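Local coordinates for tetratricopeptide TPR_2 repeat protein (PDB 5DJS) that is of unknown function but joins tetratricopeptide repeats to a family 41 glycosyl transferase region of the GT-B clan and holds uridine-5'-diphosphate, at residues A[331-337]-A[410-416]; A[349-353]-A[468-473]; A[403-408]-A[427-433]. The protein carries 1 engineered substitution. One frame throughout, in Å; residues are numbered along the deposited sequence.

Contact 1 of 3, residues A[331-337]-A[410-416]; sequences PVFGCFN and IDVALDT. With UDP (uridine-5'-diphosphate), chain E.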
loop_
_atom_site.group_PDB
_atom_site.type_symbol
_atom_site.label_atom_id
_atom_site.label_comp_id
_atom_site.label_asym_id
_atom_site.label_seq_id
_atom_site.Cartn_x
_atom_site.Cartn_y
_atom_site.Cartn_z
ATOM N N PRO A 331 21.040 -15.954 15.188
ATOM C CA PRO A 331 20.451 -15.700 13.864
ATOM C C PRO A 331 20.252 -14.216 13.599
ATOM O O PRO A 331 20.060 -13.448 14.541
ATOM C CB PRO A 331 19.082 -16.377 13.965
ATOM C CG PRO A 331 18.743 -16.300 15.417
ATOM C CD PRO A 331 20.045 -16.474 16.142
ATOM N N VAL A 332 20.293 -13.822 12.331
ATOM C CA VAL A 332 19.904 -12.472 11.920
ATOM C C VAL A 332 18.430 -12.506 11.549
ATOM O O VAL A 332 18.062 -13.115 10.545
ATOM C CB VAL A 332 20.727 -11.966 10.709
ATOM C CG1 VAL A 332 20.283 -10.567 10.285
ATOM C CG2 VAL A 332 22.216 -11.963 11.035
ATOM N N PHE A 333 17.597 -11.869 12.370
ATOM C CA PHE A 333 16.189 -11.610 12.034
ATOM C C PHE A 333 16.065 -10.371 11.142
ATOM O O PHE A 333 16.881 -9.455 11.229
ATOM C CB PHE A 333 15.356 -11.419 13.297
ATOM C CG PHE A 333 15.104 -12.688 14.044
ATOM C CD1 PHE A 333 14.210 -13.628 13.545
ATOM C CD2 PHE A 333 15.745 -12.943 15.248
ATOM C CE1 PHE A 333 13.957 -14.802 14.231
ATOM C CE2 PHE A 333 15.496 -14.111 15.944
ATOM C CZ PHE A 333 14.600 -15.043 15.436
ATOM N N GLY A 334 15.038 -10.351 10.294
ATOM C CA GLY A 334 14.836 -9.267 9.321
ATOM C C GLY A 334 13.381 -8.836 9.174
ATOM O O GLY A 334 12.467 -9.663 9.279
ATOM N N CYS A 335 13.171 -7.532 8.958
ATOM C CA CYS A 335 11.837 -6.981 8.658
ATOM C C CYS A 335 11.965 -5.738 7.797
ATOM O O CYS A 335 12.310 -4.672 8.296
ATOM C CB CYS A 335 11.062 -6.645 9.931
ATOM S SG CYS A 335 9.465 -5.890 9.574
ATOM N N PHE A 336 11.679 -5.879 6.502
ATOM C CA PHE A 336 11.893 -4.797 5.543
ATOM C C PHE A 336 10.602 -4.026 5.214
ATOM O O PHE A 336 10.393 -3.573 4.079
ATOM C CB PHE A 336 12.574 -5.338 4.273
ATOM C CG PHE A 336 13.868 -6.076 4.518
ATOM C CD1 PHE A 336 14.617 -5.918 5.699
ATOM C CD2 PHE A 336 14.364 -6.919 3.534
ATOM C CE1 PHE A 336 15.800 -6.617 5.890
ATOM C CE2 PHE A 336 15.550 -7.611 3.719
ATOM C CZ PHE A 336 16.271 -7.457 4.895
ATOM N N ASN A 337 9.777 -3.831 6.238
ATOM C CA ASN A 337 8.498 -3.146 6.114
ATOM C C ASN A 337 8.564 -1.644 6.462
ATOM O O ASN A 337 9.438 -1.194 7.218
ATOM C CB ASN A 337 7.462 -3.854 6.997
ATOM C CG ASN A 337 6.987 -5.155 6.394
ATOM O OD1 ASN A 337 6.605 -5.189 5.237
ATOM N ND2 ASN A 337 6.993 -6.223 7.172
ATOM N N ILE A 410 19.903 -12.786 5.726
ATOM C CA ILE A 410 18.832 -12.922 6.727
ATOM C C ILE A 410 18.435 -14.385 6.852
ATOM O O ILE A 410 18.188 -15.050 5.851
ATOM C CB ILE A 410 17.555 -12.132 6.325
ATOM C CG1 ILE A 410 17.869 -10.654 6.062
ATOM C CG2 ILE A 410 16.448 -12.248 7.382
ATOM C CD1 ILE A 410 18.377 -9.876 7.258
ATOM N N ASP A 411 18.320 -14.862 8.085
ATOM C CA ASP A 411 17.933 -16.252 8.353
ATOM C C ASP A 411 16.417 -16.420 8.430
ATOM O O ASP A 411 15.868 -17.396 7.917
ATOM C CB ASP A 411 18.565 -16.735 9.663
ATOM C CG ASP A 411 20.071 -16.588 9.666
ATOM O OD1 ASP A 411 20.715 -17.198 8.789
ATOM O OD2 ASP A 411 20.607 -15.855 10.528
ATOM N N VAL A 412 15.759 -15.480 9.105
ATOM C CA VAL A 412 14.313 -15.501 9.335
ATOM C C VAL A 412 13.752 -14.090 9.157
ATOM O O VAL A 412 14.343 -13.123 9.649
ATOM C CB VAL A 412 13.998 -15.959 10.775
ATOM C CG1 VAL A 412 12.501 -15.879 11.076
ATOM C CG2 VAL A 412 14.534 -17.366 11.021
ATOM N N ALA A 413 12.609 -13.977 8.476
ATOM C CA ALA A 413 11.899 -12.697 8.350
ATOM C C ALA A 413 10.746 -12.618 9.338
ATOM O O ALA A 413 10.049 -13.607 9.571
ATOM C CB ALA A 413 11.385 -12.518 6.946
ATOM N N LEU A 414 10.557 -11.441 9.924
ATOM C CA LEU A 414 9.468 -11.199 10.876
ATOM C C LEU A 414 8.466 -10.240 10.259
ATOM O O LEU A 414 8.855 -9.200 9.726
ATOM C CB LEU A 414 10.017 -10.612 12.177
ATOM C CG LEU A 414 11.035 -11.475 12.924
ATOM C CD1 LEU A 414 11.630 -10.709 14.094
ATOM C CD2 LEU A 414 10.407 -12.770 13.406
ATOM N N ASP A 415 7.188 -10.594 10.331
ATOM C CA ASP A 415 6.109 -9.781 9.751
ATOM C C ASP A 415 5.499 -8.885 10.815
ATOM O O ASP A 415 5.516 -9.220 11.998
ATOM C CB ASP A 415 5.034 -10.698 9.172
ATOM C CG ASP A 415 3.867 -9.948 8.550
ATOM O OD1 ASP A 415 4.117 -8.968 7.817
ATOM O OD2 ASP A 415 2.697 -10.344 8.804
ATOM N N THR A 416 4.959 -7.749 10.383
ATOM C CA THR A 416 4.382 -6.762 11.298
ATOM C C THR A 416 2.933 -7.064 11.693
ATOM O O THR A 416 2.227 -7.833 11.034
ATOM C CB THR A 416 4.449 -5.353 10.695
ATOM O OG1 THR A 416 3.926 -5.379 9.364
ATOM C CG2 THR A 416 5.888 -4.862 10.645
HETATM N N1 UDP E . 11.303 -1.408 -1.341
HETATM C C2 UDP E . 12.520 -0.869 -1.849
HETATM N N3 UDP E . 13.444 -0.382 -1.000
HETATM C C4 UDP E . 13.242 -0.399 0.328
HETATM C C5 UDP E . 12.072 -0.920 0.862
HETATM C C6 UDP E . 11.106 -1.424 -0.002
HETATM O O2 UDP E . 12.756 -0.831 -3.081
HETATM O O4 UDP E . 14.105 0.055 1.095
HETATM C "C1'" UDP E . 10.284 -1.950 -2.266
HETATM C "C2'" UDP E . 10.130 -3.439 -2.025
HETATM O "O2'" UDP E . 10.094 -4.071 -3.307
HETATM C "C3'" UDP E . 8.846 -3.563 -1.213
HETATM C "C4'" UDP E . 8.042 -2.306 -1.541
HETATM O "O4'" UDP E . 8.981 -1.368 -2.089
HETATM O "O3'" UDP E . 8.112 -4.741 -1.520
HETATM C "C5'" UDP E . 7.328 -1.636 -0.366
HETATM O "O5'" UDP E . 6.845 -2.562 0.606
HETATM P PA UDP E . 6.362 -2.018 2.054
HETATM O O1A UDP E . 5.223 -1.060 1.805
HETATM O O2A UDP E . 7.600 -1.557 2.789
HETATM O O3A UDP E . 5.798 -3.290 2.883
HETATM P PB UDP E . 4.637 -4.286 2.361
HETATM O O1B UDP E . 5.013 -4.677 0.962
HETATM O O2B UDP E . 4.739 -5.451 3.290
HETATM O O3B UDP E . 3.358 -3.494 2.490
#
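F333 and V412 run alongside each other on one face of the sheet, with F333 CD1 3.6 Å from V412 CB. The L414 side chain slants across that of F333, its CD1 3.9 Å from F333 CB. Helix 344-356 lies over this face, where I353 touches F333 and W350 touches L414. A second apolar group lies on the other face. I410 turns its CD1 to V332 CG1 at 3.6 Å, while its CG1 meets CZ of F336, which reaches toward it from the other segment. The CG1 branch of V332 reaches that neighbour because it stands anti to the backbone N (chi1 179°).

The two strands are parallel neighbours at the centre of a six-stranded sheet, the Rossmann-like half of a GT-B fold in which the UDP is bound. Between them G334 serves both ways: its N donates to V412 O at 2.9 Å, and its O accepts from L414 N at 2.7 Å.

D411 extends the pairing toward the N-terminal end of the strands. Its N donates to V332 O, and its carboxylate OD2 takes the N-H of V332 at 2.7 Å through the anti lone pair, in a fairly straight bond (160°). At the C-terminal end C335 SG packs 3.9 Å from T416 CG2. D415 is held by T448, S420 and G421, and T416 by the carbonyl of Y419. N337 turns its side-chain amide to the terminal phosphate of UDP.

Contact 2 of 3, residues A[349-353]-A[468-473]; sequences LWAKI and YIDIAL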
loop_
_atom_site.group_PDB
_atom_site.type_symbol
_atom_site.label_atom_id
_atom_site.label_comp_id
_atom_site.label_asym_id
_atom_site.label_seq_id
_atom_site.Cartn_x
_atom_site.Cartn_y
_atom_site.Cartn_z
ATOM N N LEU A 349 7.039 -7.612 21.094
ATOM C CA LEU A 349 7.318 -9.006 20.721
ATOM C C LEU A 349 8.746 -9.215 20.239
ATOM O O LEU A 349 9.411 -10.169 20.646
ATOM C CB LEU A 349 6.354 -9.483 19.626
ATOM C CG LEU A 349 4.848 -9.460 19.899
ATOM C CD1 LEU A 349 4.119 -10.319 18.866
ATOM C CD2 LEU A 349 4.489 -9.908 21.318
ATOM N N TRP A 350 9.206 -8.332 19.357
ATOM C CA TRP A 350 10.576 -8.415 18.832
ATOM C C TRP A 350 11.638 -8.314 19.932
ATOM O O TRP A 350 12.694 -8.946 19.837
ATOM C CB TRP A 350 10.834 -7.349 17.758
ATOM C CG TRP A 350 10.053 -7.538 16.481
ATOM C CD1 TRP A 350 9.266 -8.604 16.129
ATOM C CD2 TRP A 350 10.016 -6.637 15.377
ATOM N NE1 TRP A 350 8.727 -8.408 14.884
ATOM C CE2 TRP A 350 9.175 -7.210 14.392
ATOM C CE3 TRP A 350 10.594 -5.384 15.127
ATOM C CZ2 TRP A 350 8.903 -6.575 13.171
ATOM C CZ3 TRP A 350 10.329 -4.753 13.910
ATOM C CH2 TRP A 350 9.488 -5.351 12.950
ATOM N N ALA A 351 11.347 -7.529 20.967
ATOM C CA ALA A 351 12.218 -7.427 22.131
ATOM C C ALA A 351 12.285 -8.753 22.885
ATOM O O ALA A 351 13.378 -9.214 23.214
ATOM C CB ALA A 351 11.747 -6.315 23.057
ATOM N N LYS A 352 11.126 -9.362 23.141
ATOM C CA LYS A 352 11.055 -10.648 23.858
ATOM C C LYS A 352 11.785 -11.788 23.146
ATOM O O LYS A 352 12.425 -12.617 23.795
ATOM C CB LYS A 352 9.601 -11.045 24.131
ATOM C CG LYS A 352 8.954 -10.200 25.215
ATOM C CD LYS A 352 7.507 -10.585 25.452
ATOM C CE LYS A 352 6.857 -9.637 26.448
ATOM N NZ LYS A 352 5.411 -9.941 26.611
ATOM N N ILE A 353 11.684 -11.814 21.820
ATOM C CA ILE A 353 12.483 -12.705 20.970
ATOM C C ILE A 353 13.988 -12.439 21.154
ATOM O O ILE A 353 14.765 -13.380 21.304
ATOM C CB ILE A 353 12.096 -12.550 19.473
ATOM C CG1 ILE A 353 10.698 -13.140 19.214
ATOM C CG2 ILE A 353 13.116 -13.210 18.550
ATOM C CD1 ILE A 353 10.042 -12.680 17.926
ATOM N N TYR A 468 3.567 -16.474 18.256
ATOM C CA TYR A 468 4.440 -15.747 17.321
ATOM C C TYR A 468 5.885 -15.840 17.785
ATOM O O TYR A 468 6.763 -16.186 16.998
ATOM C CB TYR A 468 4.003 -14.278 17.231
ATOM C CG TYR A 468 4.794 -13.360 16.308
ATOM C CD1 TYR A 468 6.026 -12.818 16.694
ATOM C CD2 TYR A 468 4.270 -12.962 15.079
ATOM C CE1 TYR A 468 6.718 -11.946 15.863
ATOM C CE2 TYR A 468 4.962 -12.093 14.241
ATOM C CZ TYR A 468 6.178 -11.588 14.636
ATOM O OH TYR A 468 6.852 -10.739 13.800
ATOM N N ILE A 469 6.106 -15.546 19.069
ATOM C CA ILE A 469 7.438 -15.604 19.689
ATOM C C ILE A 469 8.020 -17.020 19.573
ATOM O O ILE A 469 9.136 -17.189 19.072
ATOM C CB ILE A 469 7.399 -15.166 21.180
ATOM C CG1 ILE A 469 7.042 -13.675 21.303
ATOM C CG2 ILE A 469 8.744 -15.398 21.860
ATOM C CD1 ILE A 469 6.557 -13.257 22.679
ATOM N N ASP A 470 7.246 -18.019 20.019
ATOM C CA ASP A 470 7.668 -19.437 20.035
ATOM C C ASP A 470 8.118 -19.955 18.671
ATOM O O ASP A 470 9.114 -20.678 18.581
ATOM C CB ASP A 470 6.547 -20.349 20.560
ATOM C CG ASP A 470 6.270 -20.161 22.039
ATOM O OD1 ASP A 470 6.985 -19.395 22.716
ATOM O OD2 ASP A 470 5.314 -20.781 22.537
ATOM N N ILE A 471 7.385 -19.586 17.621
ATOM C CA ILE A 471 7.748 -19.978 16.255
ATOM C C ILE A 471 9.087 -19.349 15.849
ATOM O O ILE A 471 9.928 -20.028 15.261
ATOM C CB ILE A 471 6.619 -19.660 15.241
ATOM C CG1 ILE A 471 5.415 -20.576 15.514
ATOM C CG2 ILE A 471 7.090 -19.863 13.802
ATOM C CD1 ILE A 471 4.121 -20.164 14.840
ATOM N N ALA A 472 9.281 -18.073 16.181
ATOM C CA ALA A 472 10.527 -17.361 15.866
ATOM C C ALA A 472 11.725 -17.902 16.661
ATOM O O ALA A 472 12.846 -17.951 16.141
ATOM C CB ALA A 472 10.366 -15.866 16.109
ATOM N N LEU A 473 11.481 -18.273 17.918
ATOM C CA LEU A 473 12.483 -18.941 18.760
ATOM C C LEU A 473 12.878 -20.307 18.189
ATOM O O LEU A 473 14.069 -20.589 18.021
ATOM C CB LEU A 473 11.966 -19.091 20.203
ATOM C CG LEU A 473 12.297 -17.985 21.214
ATOM C CD1 LEU A 473 12.312 -16.592 20.608
ATOM C CD2 LEU A 473 11.345 -18.037 22.410
#
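I353 is the knob of this helix pair: its side chain enters a hole formed by Y468, I469, A472 and L473. The segments 349-353 and 468-473 run in roughly the same direction, their axes 9.8 Å apart and crossing at -39°, and the meeting is mostly apolar. CD1 of I353 comes to 3.7 Å from A472 CB and also reaches the edge of the Y468 ring. Its CG1 lies 4.0 Å from I469 CG2, and its CG2 branch packs against CD1 of L473. Further round, I469 CD1 lies 4.0 Å from CD of K352, whose extended chain continues past it to solvent.

The aromatic contacts centre on Y468. L349 CD1 sits over one face of the ring in a CH-pi contact, 4.2 Å from its centroid. Y468 has its CG anti to the backbone N (chi1 180°), which carries the ring across to the neighbouring helix and its hydroxyl to W350.

Between the two segments the one polar bond runs to that hydroxyl. W350 NE1 donates to Y468 OH at 3.2 Å, nearly straight at 166°, with the oxygen lying in the indole plane. The same hydroxyl is hydrogen-bonded to the carbonyl of D415, just beyond strand 412-414, while L414 of that strand touches W350, Y468 and A472.

Y468 OH can therefore accept from the indole while giving its own proton to the D415 carbonyl. One oxygen would then satisfy two buried polar groups and tie both helices to the strand beneath them, and the two bonds together restrict rotation of the hydroxyl within otherwise apolar packing.

Contact 3 of 3, residues A[403-408]-A[427-433]; sequences LLATYN and EALWMGV. With UDP (uridine-5'-diphosphate), chain E.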
loop_
_atom_site.group_PDB
_atom_site.type_symbol
_atom_site.label_atom_id
_atom_site.label_comp_id
_atom_site.label_asym_id
_atom_site.label_seq_id
_atom_site.Cartn_x
_atom_site.Cartn_y
_atom_site.Cartn_z
ATOM N N LEU A 403 17.784 -4.818 -2.596
ATOM C CA LEU A 403 17.055 -5.209 -1.380
ATOM C C LEU A 403 16.788 -6.704 -1.341
ATOM O O LEU A 403 16.983 -7.346 -0.305
ATOM C CB LEU A 403 15.732 -4.450 -1.250
ATOM C CG LEU A 403 14.883 -4.746 0.003
ATOM C CD1 LEU A 403 15.270 -3.863 1.186
ATOM C CD2 LEU A 403 13.402 -4.608 -0.310
ATOM N N LEU A 404 16.319 -7.249 -2.454
ATOM C CA LEU A 404 16.190 -8.704 -2.604
ATOM C C LEU A 404 17.493 -9.448 -2.229
ATOM O O LEU A 404 17.470 -10.446 -1.500
ATOM C CB LEU A 404 15.769 -9.058 -4.043
ATOM C CG LEU A 404 14.302 -9.292 -4.457
ATOM C CD1 LEU A 404 13.283 -9.004 -3.372
ATOM C CD2 LEU A 404 13.973 -8.516 -5.725
ATOM N N ALA A 405 18.621 -8.937 -2.716
ATOM C CA ALA A 405 19.933 -9.536 -2.459
ATOM C C ALA A 405 20.298 -9.575 -0.970
ATOM O O ALA A 405 20.956 -10.521 -0.549
ATOM C CB ALA A 405 21.022 -8.820 -3.263
ATOM N N THR A 406 19.863 -8.585 -0.174
ATOM C CA THR A 406 20.163 -8.561 1.281
ATOM C C THR A 406 19.353 -9.574 2.097
ATOM O O THR A 406 19.599 -9.724 3.285
ATOM C CB THR A 406 19.985 -7.162 1.946
ATOM O OG1 THR A 406 18.608 -6.772 1.910
ATOM C CG2 THR A 406 20.858 -6.097 1.280
ATOM N N TYR A 407 18.375 -10.241 1.489
ATOM C CA TYR A 407 17.743 -11.403 2.137
ATOM C C TYR A 407 18.696 -12.595 2.303
ATOM O O TYR A 407 18.490 -13.428 3.193
ATOM C CB TYR A 407 16.490 -11.858 1.385
ATOM C CG TYR A 407 15.236 -11.115 1.774
ATOM C CD1 TYR A 407 14.608 -11.367 2.992
ATOM C CD2 TYR A 407 14.659 -10.172 0.915
ATOM C CE1 TYR A 407 13.445 -10.703 3.347
ATOM C CE2 TYR A 407 13.496 -9.496 1.268
ATOM C CZ TYR A 407 12.894 -9.773 2.484
ATOM O OH TYR A 407 11.753 -9.113 2.834
ATOM N N ASN A 408 19.723 -12.669 1.453
ATOM C CA ASN A 408 20.780 -13.682 1.589
ATOM C C ASN A 408 21.485 -13.639 2.940
ATOM O O ASN A 408 21.920 -14.686 3.431
ATOM C CB ASN A 408 21.828 -13.544 0.478
ATOM C CG ASN A 408 21.333 -14.066 -0.862
ATOM O OD1 ASN A 408 20.553 -15.014 -0.919
ATOM N ND2 ASN A 408 21.817 -13.469 -1.950
ATOM N N GLU A 427 8.528 -11.228 -1.195
ATOM C CA GLU A 427 9.924 -11.041 -1.578
ATOM C C GLU A 427 10.874 -11.917 -0.771
ATOM O O GLU A 427 11.847 -12.434 -1.317
ATOM C CB GLU A 427 10.330 -9.572 -1.442
ATOM C CG GLU A 427 9.789 -8.692 -2.563
ATOM C CD GLU A 427 10.020 -7.217 -2.333
ATOM O OE1 GLU A 427 10.302 -6.799 -1.180
ATOM O OE2 GLU A 427 9.915 -6.472 -3.324
ATOM N N ALA A 428 10.596 -12.067 0.523
ATOM C CA ALA A 428 11.395 -12.922 1.403
ATOM C C ALA A 428 11.347 -14.367 0.921
ATOM O O ALA A 428 12.393 -14.980 0.680
ATOM C CB ALA A 428 10.908 -12.826 2.847
ATOM N N LEU A 429 10.136 -14.889 0.752
ATOM C CA LEU A 429 9.950 -16.255 0.254
ATOM C C LEU A 429 10.670 -16.482 -1.083
ATOM O O LEU A 429 11.336 -17.499 -1.248
ATOM C CB LEU A 429 8.462 -16.616 0.121
ATOM C CG LEU A 429 7.534 -16.548 1.349
ATOM C CD1 LEU A 429 6.261 -17.340 1.091
ATOM C CD2 LEU A 429 8.187 -17.031 2.631
ATOM N N TRP A 430 10.575 -15.531 -2.011
ATOM C CA TRP A 430 11.322 -15.606 -3.286
ATOM C C TRP A 430 12.834 -15.840 -3.106
ATOM O O TRP A 430 13.470 -16.470 -3.965
ATOM C CB TRP A 430 11.133 -14.335 -4.137
ATOM C CG TRP A 430 9.791 -14.175 -4.827
ATOM C CD1 TRP A 430 8.873 -15.154 -5.116
ATOM C CD2 TRP A 430 9.252 -12.956 -5.352
ATOM N NE1 TRP A 430 7.791 -14.610 -5.763
ATOM C CE2 TRP A 430 7.997 -13.263 -5.922
ATOM C CE3 TRP A 430 9.700 -11.626 -5.380
ATOM C CZ2 TRP A 430 7.184 -12.285 -6.516
ATOM C CZ3 TRP A 430 8.894 -10.653 -5.982
ATOM C CH2 TRP A 430 7.653 -10.991 -6.540
ATOM N N MET A 431 13.392 -15.314 -2.008
ATOM C CA MET A 431 14.806 -15.498 -1.638
ATOM C C MET A 431 15.060 -16.631 -0.615
ATOM O O MET A 431 16.111 -16.673 0.036
ATOM C CB MET A 431 15.358 -14.171 -1.103
ATOM C CG MET A 431 15.260 -13.014 -2.086
ATOM S SD MET A 431 16.037 -13.347 -3.679
ATOM C CE MET A 431 17.756 -13.572 -3.222
ATOM N N GLY A 432 14.111 -17.554 -0.487
ATOM C CA GLY A 432 14.269 -18.694 0.398
ATOM C C GLY A 432 14.399 -18.379 1.872
ATOM O O GLY A 432 15.023 -19.151 2.602
ATOM N N VAL A 433 13.805 -17.263 2.304
ATOM C CA VAL A 433 13.783 -16.863 3.707
ATOM C C VAL A 433 12.364 -17.104 4.230
ATOM O O VAL A 433 11.407 -16.596 3.643
ATOM C CB VAL A 433 14.171 -15.376 3.874
ATOM C CG1 VAL A 433 14.161 -14.959 5.347
ATOM C CG2 VAL A 433 15.548 -15.116 3.284
HETATM N N1 UDP E . 11.303 -1.408 -1.341
HETATM C C2 UDP E . 12.520 -0.869 -1.849
HETATM N N3 UDP E . 13.444 -0.382 -1.000
HETATM C C4 UDP E . 13.242 -0.399 0.328
HETATM C C5 UDP E . 12.072 -0.920 0.862
HETATM C C6 UDP E . 11.106 -1.424 -0.002
HETATM O O2 UDP E . 12.756 -0.831 -3.081
HETATM O O4 UDP E . 14.105 0.055 1.095
HETATM C "C1'" UDP E . 10.284 -1.950 -2.266
HETATM C "C2'" UDP E . 10.130 -3.439 -2.025
HETATM O "O2'" UDP E . 10.094 -4.071 -3.307
HETATM C "C3'" UDP E . 8.846 -3.563 -1.213
HETATM C "C4'" UDP E . 8.042 -2.306 -1.541
HETATM O "O4'" UDP E . 8.981 -1.368 -2.089
HETATM O "O3'" UDP E . 8.112 -4.741 -1.520
HETATM C "C5'" UDP E . 7.328 -1.636 -0.366
HETATM O "O5'" UDP E . 6.845 -2.562 0.606
HETATM P PA UDP E . 6.362 -2.018 2.054
HETATM O O1A UDP E . 5.223 -1.060 1.805
HETATM O O2A UDP E . 7.600 -1.557 2.789
HETATM O O3A UDP E . 5.798 -3.290 2.883
HETATM P PB UDP E . 4.637 -4.286 2.361
HETATM O O1B UDP E . 5.013 -4.677 0.962
HETATM O O2B UDP E . 4.739 -5.451 3.290
HETATM O O3B UDP E . 3.358 -3.494 2.490
#
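E427 reaches past L403 and L404 of helix 400-405 to the ribose of UDP. There O2' is placed to donate to its OE2, though the modelled separation is too short to be relied on, while O3' approaches both carboxylate oxygens only weakly, without settling on either. L403 adds an apolar touch, its CD2 3.9 Å from UDP C2' and equally far from E427 OE1.

R400 forms a salt bridge with OE2 that helps hold the carboxylate in place, and L404 CD1 packs 3.6 Å from E427 CB at the root of the side chain.

Behind this lies Y407, whose ring is laid over the backbone of helix 423-430. A428 CA stands over one face in a CH-pi contact, 3.7 Å from the ring centroid and 17° off its normal. A Schellman motif ends that helix, with G432 at positive phi, G432 N bonded to L429 O, and V433 N to A428 O. The turn brings V433 back against the ring, with V433 CG2 3.9 Å from Y407 CD1.

M431 packs against both L404 and Y407. Its CB meets Y407 CB at 3.6 Å, and bends at chi2 (-55°) and chi3 fold the chain so that CE lies 3.6 Å from L404 O. Farther out, N408 accepts a bond from the backbone N of A321, and the Y407 ring meets that of F336.

How the contacts relate
All three contacts belong to one Rossmann-like half of the GT-B fold. Contact 1 pairs the two central strands of its parallel sheet; contact 2 packs helices 344-356 and 465-477 on one face, and contact 3 packs helices 400-405 and 423-430 on the other. The centres of contacts 2 and 3 lie about 21 Å apart, and about 11 Å (contact 2) and about 10 Å (contact 3) from that of contact 1, which touches both. Along the chain the segments of contact 1 alternate with those of either neighbour, while both segments of contact 3 fall between those of contact 2. Contacts 1 and 3 reach the UDP; contact 2 backs the sheet, its W350 side chain about 11 Å from it.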